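Local atomic coordinates of glycoside Hydrolase (Bacteroides uniformis, PDB entry 5T99), a protein that probably hydrolyses galactosidic linkages of agarose-derived sugars as a family 2 glycoside hydrolase, its pocket holding the iminosugar D-galacto-isofagomine. Residues 315-320 against 590-595; 770-775 against 779-784; 328-333 against 351-356. One frame throughout, in Å; residues are numbered along the deposited sequence.

Interaction 1: 315-320 against 590-595; sequences HHDNGP and VDLCGL
Leu592 packs against Gly319 and Pro320 where two barrel loops meet, one leaving strand 305-313 and the other strand 549-552, parallel neighbours in the TIM barrel. Each loop is folded by an Asx turn, and the second also makes a type I beta turn from Asp591 to Gly594. The joining is apolar, with no hydrogen bond between the two segments. Leu592 has its CG swung anti to the main-chain N (chi1 -167°), which lays the branch over Gly319: CG sits 3.6 Å from Gly319 CA, and CD1 is nearly as close. Gly319 has a positive phi, and a CB there would run into Leu592 O as well as the CD of Pro320. Pro320 CD lies 3.7 Å from Leu592 O. Asp317 crosses the leucine at about a right angle, its OD1 4.0 Å from Leu592 CD1. Strand 787-793 packs on the contact as well, Pro320 against Ile791 and Cys593 against Met789.

The Asx turns bond within each segment, and the second carboxylate oxygens reach elsewhere. Asp317 OD1 takes the N-H of Gly319 at 2.9 Å, nearly straight and on the anti side of the carboxylate, while its OD2 is held by Leu559 N. Asp591 OD2 pairs with Arg502 in a salt bridge. Asp591 OD1 is gripped by two amides, Cys593 N and Leu595 N, each at 2.9 Å and reaching the oxygen from opposite faces of the carboxylate plane.

Interaction 2: 770-775 against 779-784; sequences AATTES and PKRKAF
Glu774 OE2 accepts the backbone N-H of Lys782 at 2.8 Å through its syn lone pair, pinning the loop 770-775 to the outer edge of strand 780-782. Thr772 OG1 donates to Glu774 OE1 at 3.3 Å, on its anti lone pair. Thr772 OG1 in turn accepts from Glu774 N, an ST turn that helps fix the carboxylate.

A bend at chi2 (80°) carries the Arg781 guanidinium beneath Glu774, whose CB and CD lie over one face. The carboxylate and guanidinium planes are 36° apart. Glu774 OE1 is 3.6 Å from Arg781 NE but well out of the guanidinium plane, a salt bridge by charge alone. At the edge, Arg781 NH1 gives a weak bond to Ser775 O (3.1 Å). NH2 is bonded to Asn767 OD1, and Thr772 CG2 comes near it obliquely. The Lys782 side chain crosses that of Glu774 at about a right angle, Lys782 CG 3.4 Å from Glu774 OE2. A glutamine in place of Glu774 would probably leave the Arg781 guanidinium without its opposing charge, with Arg583, another positive group, close by.

The contact lies at the surface of the C-terminal domain: the loop comes down from strand 761-766, and strand 780-782 is the edge strand of its sheet, paired antiparallel with strand 751-758 on its other side.

Interaction 3: 328-333 against 351-356; sequences RADERK and PPSPEF
This is a buried, water-bridged contact between two successive outer helices of the TIM barrel: Asp330, in the first turns of helix 327-339, meets Ser353 and Phe356 at the start of helix 354-363. Strand 344-346 comes between the two helices in the chain, as in the repeated beta-alpha alternation of such barrels.

No direct hydrogen bond joins the segments. Asp330 OD2 and Ser353 OG stand 4.1 Å apart, and one water fills the step, donating to Asp330 OD2 at 2.7 Å and lying 2.7 Å from Ser353 OG. The serine is the N-cap of its helix. Turned between N and the carbonyl carbon (chi1 64°), Ser353 OG faces the first turn and accepts from Phe356 N at 3.1 Å. The positive end of the helix dipole would probably ease the burial of the nearby Asp330 carboxylate.

Phe356 presents its ring edge, not its face, to Asp330. The carboxylate lies near the ring plane but stands almost upright to it, the two planes 86° apart, and Asp330 OD2 is 3.6 Å from Phe356 CB and 3.7 Å from Phe356 CD1. A negative group beside the slightly positive ring hydrogens is electrostatically reasonable. Asp330 OD1 is claimed by Asn318 ND2, so each carboxylate oxygen has a partner.

Arg328 NH2 pairs with Asp719 in a salt bridge, tying helix 327-339 to the C-terminal part of the chain. The packing continues along both helices: Phe356 rests on Leu334, and Asp330 and Glu331 both touch Leu359. Just before helix 354-363, Pro351 leans on Leu399 of helix 388-403, which is next in the chain.

In the fold
Interactions 1 and 3 both belong to the TIM barrel and touch, their centres about 12 Å apart: Cys593 O meets Arg332 NH2, and Asn318 OD1 lies against Lys333 NZ. The loop 315-320 leads into helix 327-339, and both segments of interaction 3 come between the two segments of interaction 1 along the chain. Interaction 2 comes last, in the C-terminal domain, about 14 Å from interaction 1 and 24 Å from interaction 3, centre to centre, and touches neither. Interaction 1 thus sits where the barrel meets the C-terminal domain, and the Asp317 side chain is about 11 Å from the bound galacto-isofagomine.

Interaction 1: 315-320 against 590-595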
loop_
_atom_site.group_PDB
_atom_site.type_symbol
_atom_site.label_atom_id
_atom_site.label_comp_id
_atom_site.label_asym_id
_atom_site.label_seq_id
_atom_site.Cartn_x
_atom_site.Cartn_y
_atom_site.Cartn_z
ATOM N N HIS A 315 5.624 -1.822 0.655
ATOM C CA HIS A 315 5.597 -1.678 2.106
ATOM C C HIS A 315 4.688 -0.531 2.480
ATOM O O HIS A 315 4.382 0.318 1.657
ATOM C CB HIS A 315 6.995 -1.520 2.713
ATOM C CG HIS A 315 7.670 -2.827 2.995
ATOM N ND1 HIS A 315 7.131 -3.772 3.846
ATOM C CD2 HIS A 315 8.830 -3.356 2.530
ATOM C CE1 HIS A 315 7.926 -4.827 3.886
ATOM N NE2 HIS A 315 8.966 -4.598 3.101
ATOM N N HIS A 316 4.245 -0.550 3.730
ATOM C CA HIS A 316 3.170 0.314 4.187
ATOM C C HIS A 316 3.537 1.770 4.377
ATOM O O HIS A 316 2.641 2.615 4.364
ATOM C CB HIS A 316 2.525 -0.228 5.463
ATOM C CG HIS A 316 3.388 -0.122 6.680
ATOM N ND1 HIS A 316 4.489 -0.930 6.891
ATOM C CD2 HIS A 316 3.297 0.679 7.767
ATOM C CE1 HIS A 316 5.040 -0.626 8.052
ATOM N NE2 HIS A 316 4.336 0.347 8.603
ATOM N N ASP A 317 4.823 2.090 4.550
ATOM C CA ASP A 317 5.211 3.504 4.688
ATOM C C ASP A 317 4.903 4.286 3.415
ATOM O O ASP A 317 4.716 3.703 2.323
ATOM C CB ASP A 317 6.679 3.674 5.123
ATOM C CG ASP A 317 7.684 3.425 4.002
ATOM O OD1 ASP A 317 7.716 4.214 3.030
ATOM O OD2 ASP A 317 8.492 2.473 4.128
ATOM N N ASN A 318 4.828 5.601 3.571
ATOM C CA ASN A 318 4.790 6.520 2.432
ATOM C C ASN A 318 5.945 7.536 2.511
ATOM O O ASN A 318 5.733 8.734 2.359
ATOM C CB ASN A 318 3.423 7.205 2.374
ATOM C CG ASN A 318 2.371 6.329 1.743
ATOM O OD1 ASN A 318 2.519 5.902 0.598
ATOM N ND2 ASN A 318 1.302 6.061 2.475
ATOM N N GLY A 319 7.156 7.030 2.759
ATOM C CA GLY A 319 8.380 7.819 2.691
ATOM C C GLY A 319 8.360 9.014 3.632
ATOM O O GLY A 319 8.167 8.822 4.827
ATOM N N PRO A 320 8.501 10.258 3.101
ATOM C CA PRO A 320 8.450 11.460 3.952
ATOM C C PRO A 320 7.238 11.579 4.859
ATOM O O PRO A 320 7.327 12.227 5.903
ATOM C CB PRO A 320 8.444 12.617 2.942
ATOM C CG PRO A 320 9.076 12.066 1.712
ATOM C CD PRO A 320 8.699 10.611 1.678
ATOM N N VAL A 590 9.883 3.225 -8.609
ATOM C CA VAL A 590 9.633 4.633 -8.344
ATOM C C VAL A 590 10.329 4.923 -7.023
ATOM O O VAL A 590 10.323 4.074 -6.129
ATOM C CB VAL A 590 8.109 4.903 -8.259
ATOM C CG1 VAL A 590 7.800 6.347 -7.895
ATOM C CG2 VAL A 590 7.434 4.556 -9.588
ATOM N N ASP A 591 10.939 6.104 -6.898
ATOM C CA ASP A 591 11.704 6.458 -5.688
ATOM C C ASP A 591 10.787 6.783 -4.511
ATOM O O ASP A 591 9.563 6.877 -4.666
ATOM C CB ASP A 591 12.743 7.576 -5.973
ATOM C CG ASP A 591 12.161 9.008 -5.926
ATOM O OD1 ASP A 591 11.000 9.244 -5.516
ATOM O OD2 ASP A 591 12.908 9.928 -6.296
ATOM N N LEU A 592 11.385 6.979 -3.344
ATOM C CA LEU A 592 10.642 7.146 -2.085
ATOM C C LEU A 592 9.703 8.361 -2.025
ATOM O O LEU A 592 8.748 8.363 -1.236
ATOM C CB LEU A 592 11.640 7.227 -0.936
ATOM C CG LEU A 592 11.183 7.099 0.511
ATOM C CD1 LEU A 592 10.653 5.696 0.770
ATOM C CD2 LEU A 592 12.353 7.424 1.434
ATOM N N CYS A 593 9.966 9.396 -2.827
ATOM C CA CYS A 593 9.089 10.583 -2.861
ATOM C C CYS A 593 8.128 10.572 -4.073
ATOM O O CYS A 593 7.422 11.549 -4.324
ATOM C CB CYS A 593 9.918 11.883 -2.783
ATOM S SG CYS A 593 10.875 12.288 -4.265
ATOM N N GLY A 594 8.087 9.459 -4.798
ATOM C CA GLY A 594 7.148 9.266 -5.890
ATOM C C GLY A 594 7.630 9.711 -7.257
ATOM O O GLY A 594 6.805 9.920 -8.147
ATOM N N LEU A 595 8.948 9.839 -7.442
ATOM C CA LEU A 595 9.505 10.175 -8.757
ATOM C C LEU A 595 9.968 8.913 -9.478
ATOM O O LEU A 595 10.717 8.117 -8.909
ATOM C CB LEU A 595 10.642 11.195 -8.642
ATOM C CG LEU A 595 10.179 12.578 -8.169
ATOM C CD1 LEU A 595 11.369 13.430 -7.762
ATOM C CD2 LEU A 595 9.343 13.281 -9.233
#

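Interaction 2: 770-775 against 779-784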
loop_
_atom_site.group_PDB
_atom_site.type_symbol
_atom_site.label_atom_id
_atom_site.label_comp_id
_atom_site.label_asym_id
_atom_site.label_seq_id
_atom_site.Cartn_x
_atom_site.Cartn_y
_atom_site.Cartn_z
ATOM N N ALA A 770 18.547 7.597 -0.985
ATOM C CA ALA A 770 18.551 6.577 0.043
ATOM C C ALA A 770 19.607 6.831 1.100
ATOM O O ALA A 770 19.417 6.454 2.255
ATOM C CB ALA A 770 18.775 5.213 -0.585
ATOM N N ALA A 771 20.712 7.469 0.708
ATOM C CA ALA A 771 21.876 7.618 1.582
ATOM C C ALA A 771 22.063 9.045 2.114
ATOM O O ALA A 771 23.171 9.548 2.165
ATOM C CB ALA A 771 23.122 7.150 0.837
ATOM N N THR A 772 20.980 9.682 2.527
ATOM C CA THR A 772 21.056 10.978 3.195
ATOM C C THR A 772 20.422 10.869 4.567
ATOM O O THR A 772 19.671 9.933 4.837
ATOM C CB THR A 772 20.369 12.108 2.387
ATOM O OG1 THR A 772 20.374 13.317 3.151
ATOM C CG2 THR A 772 18.923 11.768 2.025
ATOM N N THR A 773 20.733 11.840 5.418
ATOM C CA THR A 773 20.141 11.952 6.748
ATOM C C THR A 773 19.307 13.227 6.921
ATOM O O THR A 773 18.965 13.586 8.047
ATOM C CB THR A 773 21.238 11.918 7.838
ATOM O OG1 THR A 773 22.181 12.974 7.602
ATOM C CG2 THR A 773 21.952 10.565 7.843
ATOM N N GLU A 774 18.977 13.912 5.825
ATOM C CA GLU A 774 18.092 15.083 5.905
ATOM C C GLU A 774 16.767 14.695 6.517
ATOM O O GLU A 774 16.220 13.649 6.190
ATOM C CB GLU A 774 17.800 15.663 4.530
ATOM C CG GLU A 774 18.914 16.497 3.938
ATOM C CD GLU A 774 18.673 16.752 2.468
ATOM O OE1 GLU A 774 18.861 15.807 1.665
ATOM O OE2 GLU A 774 18.275 17.886 2.124
ATOM N N SER A 775 16.260 15.542 7.404
ATOM C CA SER A 775 14.928 15.373 7.974
ATOM C C SER A 775 13.873 15.351 6.864
ATOM O O SER A 775 14.028 16.003 5.818
ATOM C CB SER A 775 14.623 16.506 8.958
ATOM O OG SER A 775 13.262 16.524 9.340
ATOM N N PRO A 779 11.509 22.403 6.729
ATOM C CA PRO A 779 11.131 23.038 5.453
ATOM C C PRO A 779 12.319 23.391 4.530
ATOM O O PRO A 779 12.409 24.506 4.010
ATOM C CB PRO A 779 10.343 24.278 5.909
ATOM C CG PRO A 779 10.919 24.633 7.233
ATOM C CD PRO A 779 11.478 23.371 7.846
ATOM N N LYS A 780 13.191 22.408 4.303
ATOM C CA LYS A 780 14.395 22.554 3.494
ATOM C C LYS A 780 14.759 21.173 2.961
ATOM O O LYS A 780 14.592 20.174 3.661
ATOM C CB LYS A 780 15.565 23.161 4.315
ATOM C CG LYS A 780 16.378 22.193 5.180
ATOM C CD LYS A 780 17.238 22.906 6.218
ATOM N N ARG A 781 15.244 21.115 1.728
ATOM C CA ARG A 781 15.638 19.851 1.127
ATOM C C ARG A 781 16.544 20.070 -0.081
ATOM O O ARG A 781 16.328 20.997 -0.865
ATOM C CB ARG A 781 14.400 19.051 0.709
ATOM C CG ARG A 781 14.675 17.582 0.427
ATOM C CD ARG A 781 14.767 16.749 1.700
ATOM N NE ARG A 781 15.311 15.424 1.398
ATOM C CZ ARG A 781 15.159 14.323 2.143
ATOM N NH1 ARG A 781 14.488 14.332 3.295
ATOM N NH2 ARG A 781 15.702 13.184 1.718
ATOM N N LYS A 782 17.542 19.202 -0.221
ATOM C CA LYS A 782 18.442 19.224 -1.360
ATOM C C LYS A 782 17.813 18.484 -2.514
ATOM O O LYS A 782 17.137 17.466 -2.320
ATOM C CB LYS A 782 19.766 18.548 -1.023
ATOM C CG LYS A 782 20.581 19.262 0.051
ATOM C CD LYS A 782 21.791 18.435 0.472
ATOM C CE LYS A 782 22.911 18.521 -0.553
ATOM N NZ LYS A 782 23.654 17.236 -0.656
ATOM N N ALA A 783 18.048 18.984 -3.720
ATOM C CA ALA A 783 17.705 18.238 -4.916
ATOM C C ALA A 783 18.568 16.991 -4.971
ATOM O O ALA A 783 19.658 16.959 -4.398
ATOM C CB ALA A 783 17.901 19.075 -6.169
ATOM N N PHE A 784 18.033 15.954 -5.616
ATOM C CA PHE A 784 18.781 14.754 -5.968
ATOM C C PHE A 784 18.476 14.489 -7.430
ATOM O O PHE A 784 17.310 14.500 -7.839
ATOM C CB PHE A 784 18.367 13.559 -5.095
ATOM C CG PHE A 784 19.142 12.296 -5.386
ATOM C CD1 PHE A 784 20.473 12.175 -4.999
ATOM C CD2 PHE A 784 18.540 11.225 -6.051
ATOM C CE1 PHE A 784 21.193 11.019 -5.271
ATOM C CE2 PHE A 784 19.257 10.066 -6.328
ATOM C CZ PHE A 784 20.586 9.964 -5.938
#

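Interaction 3: 328-333 against 351-356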
loop_
_atom_site.group_PDB
_atom_site.type_symbol
_atom_site.label_atom_id
_atom_site.label_comp_id
_atom_site.label_asym_id
_atom_site.label_seq_id
_atom_site.Cartn_x
_atom_site.Cartn_y
_atom_site.Cartn_z
ATOM N N ARG A 328 -4.649 10.314 0.766
ATOM C CA ARG A 328 -4.066 10.898 -0.452
ATOM C C ARG A 328 -2.687 10.335 -0.784
ATOM O O ARG A 328 -2.409 10.041 -1.952
ATOM C CB ARG A 328 -4.023 12.427 -0.393
ATOM C CG ARG A 328 -3.370 13.105 -1.606
ATOM C CD ARG A 328 -3.953 12.685 -2.964
ATOM N NE ARG A 328 -3.065 13.055 -4.069
ATOM C CZ ARG A 328 -3.123 12.581 -5.318
ATOM N NH1 ARG A 328 -4.027 11.673 -5.686
ATOM N NH2 ARG A 328 -2.239 13.010 -6.216
ATOM N N ALA A 329 -1.837 10.163 0.227
ATOM C CA ALA A 329 -0.520 9.542 0.013
ATOM C C ALA A 329 -0.647 8.173 -0.653
ATOM O O ALA A 329 0.049 7.894 -1.629
ATOM C CB ALA A 329 0.238 9.412 1.333
ATOM N N ASP A 330 -1.545 7.337 -0.121
ATOM C CA ASP A 330 -1.809 5.999 -0.693
ATOM C C ASP A 330 -2.414 6.092 -2.095
ATOM O O ASP A 330 -1.974 5.388 -3.000
ATOM C CB ASP A 330 -2.726 5.150 0.211
ATOM C CG ASP A 330 -1.993 4.501 1.391
ATOM O OD1 ASP A 330 -0.762 4.507 1.456
ATOM O OD2 ASP A 330 -2.671 3.943 2.266
ATOM N N GLU A 331 -3.398 6.968 -2.276
ATOM C CA GLU A 331 -4.028 7.150 -3.581
ATOM C C GLU A 331 -2.995 7.502 -4.656
ATOM O O GLU A 331 -2.961 6.890 -5.717
ATOM C CB GLU A 331 -5.109 8.230 -3.516
ATOM C CG GLU A 331 -5.969 8.301 -4.772
ATOM C CD GLU A 331 -6.944 9.470 -4.767
ATOM O OE1 GLU A 331 -6.574 10.591 -4.348
ATOM O OE2 GLU A 331 -8.087 9.259 -5.216
ATOM N N ARG A 332 -2.155 8.485 -4.359
ATOM C CA ARG A 332 -1.072 8.898 -5.254
ATOM C C ARG A 332 -0.153 7.730 -5.607
ATOM O O ARG A 332 0.132 7.484 -6.792
ATOM C CB ARG A 332 -0.263 10.021 -4.611
ATOM C CG ARG A 332 0.962 10.461 -5.389
ATOM C CD ARG A 332 1.572 11.677 -4.732
ATOM N NE ARG A 332 2.833 12.069 -5.342
ATOM C CZ ARG A 332 4.048 11.667 -4.961
ATOM N NH1 ARG A 332 4.230 10.806 -3.952
ATOM N NH2 ARG A 332 5.108 12.147 -5.603
ATOM N N LYS A 333 0.298 7.016 -4.583
ATOM C CA LYS A 333 1.132 5.821 -4.776
ATOM C C LYS A 333 0.466 4.812 -5.716
ATOM O O LYS A 333 1.076 4.361 -6.659
ATOM C CB LYS A 333 1.456 5.178 -3.426
ATOM C CG LYS A 333 2.423 4.013 -3.509
ATOM C CD LYS A 333 3.098 3.736 -2.175
ATOM C CE LYS A 333 2.119 3.296 -1.102
ATOM N NZ LYS A 333 2.820 3.092 0.198
ATOM N N PRO A 351 -0.786 -7.267 7.028
ATOM C CA PRO A 351 -2.008 -6.577 6.629
ATOM C C PRO A 351 -1.778 -5.074 6.438
ATOM O O PRO A 351 -1.084 -4.459 7.248
ATOM C CB PRO A 351 -2.951 -6.820 7.812
ATOM C CG PRO A 351 -2.479 -8.104 8.402
ATOM C CD PRO A 351 -0.982 -8.078 8.240
ATOM N N PRO A 352 -2.363 -4.485 5.379
ATOM C CA PRO A 352 -2.303 -3.045 5.204
ATOM C C PRO A 352 -3.394 -2.364 6.015
ATOM O O PRO A 352 -4.113 -3.014 6.774
ATOM C CB PRO A 352 -2.553 -2.887 3.715
ATOM C CG PRO A 352 -3.513 -3.985 3.407
ATOM C CD PRO A 352 -3.174 -5.120 4.321
ATOM N N SER A 353 -3.508 -1.055 5.875
ATOM C CA SER A 353 -4.582 -0.318 6.527
ATOM C C SER A 353 -5.884 -0.608 5.780
ATOM O O SER A 353 -5.844 -0.965 4.597
ATOM C CB SER A 353 -4.287 1.167 6.475
ATOM O OG SER A 353 -4.282 1.584 5.137
ATOM N N PRO A 354 -7.039 -0.475 6.454
ATOM C CA PRO A 354 -8.305 -0.580 5.716
ATOM C C PRO A 354 -8.406 0.431 4.567
ATOM O O PRO A 354 -8.883 0.090 3.481
ATOM C CB PRO A 354 -9.364 -0.293 6.783
ATOM C CG PRO A 354 -8.707 -0.646 8.082
ATOM C CD PRO A 354 -7.262 -0.295 7.901
ATOM N N GLU A 355 -7.914 1.646 4.803
ATOM C CA GLU A 355 -7.988 2.734 3.819
ATOM C C GLU A 355 -7.266 2.352 2.535
ATOM O O GLU A 355 -7.767 2.600 1.425
ATOM C CB GLU A 355 -7.417 4.048 4.386
ATOM C CG GLU A 355 -8.313 4.746 5.422
ATOM C CD GLU A 355 -8.309 4.080 6.791
ATOM O OE1 GLU A 355 -7.343 3.333 7.105
ATOM O OE2 GLU A 355 -9.287 4.297 7.551
ATOM N N PHE A 356 -6.106 1.720 2.686
ATOM C CA PHE A 356 -5.347 1.264 1.528
ATOM C C PHE A 356 -6.192 0.318 0.669
ATOM O O PHE A 356 -6.224 0.449 -0.548
ATOM C CB PHE A 356 -4.043 0.592 1.975
ATOM C CG PHE A 356 -3.211 0.071 0.836
ATOM C CD1 PHE A 356 -2.340 0.908 0.170
ATOM C CD2 PHE A 356 -3.315 -1.254 0.428
ATOM C CE1 PHE A 356 -1.583 0.450 -0.900
ATOM C CE2 PHE A 356 -2.552 -1.733 -0.633
ATOM C CZ PHE A 356 -1.693 -0.869 -1.306
HETATM O O HOH W 1 -1.936 2.851 4.571
#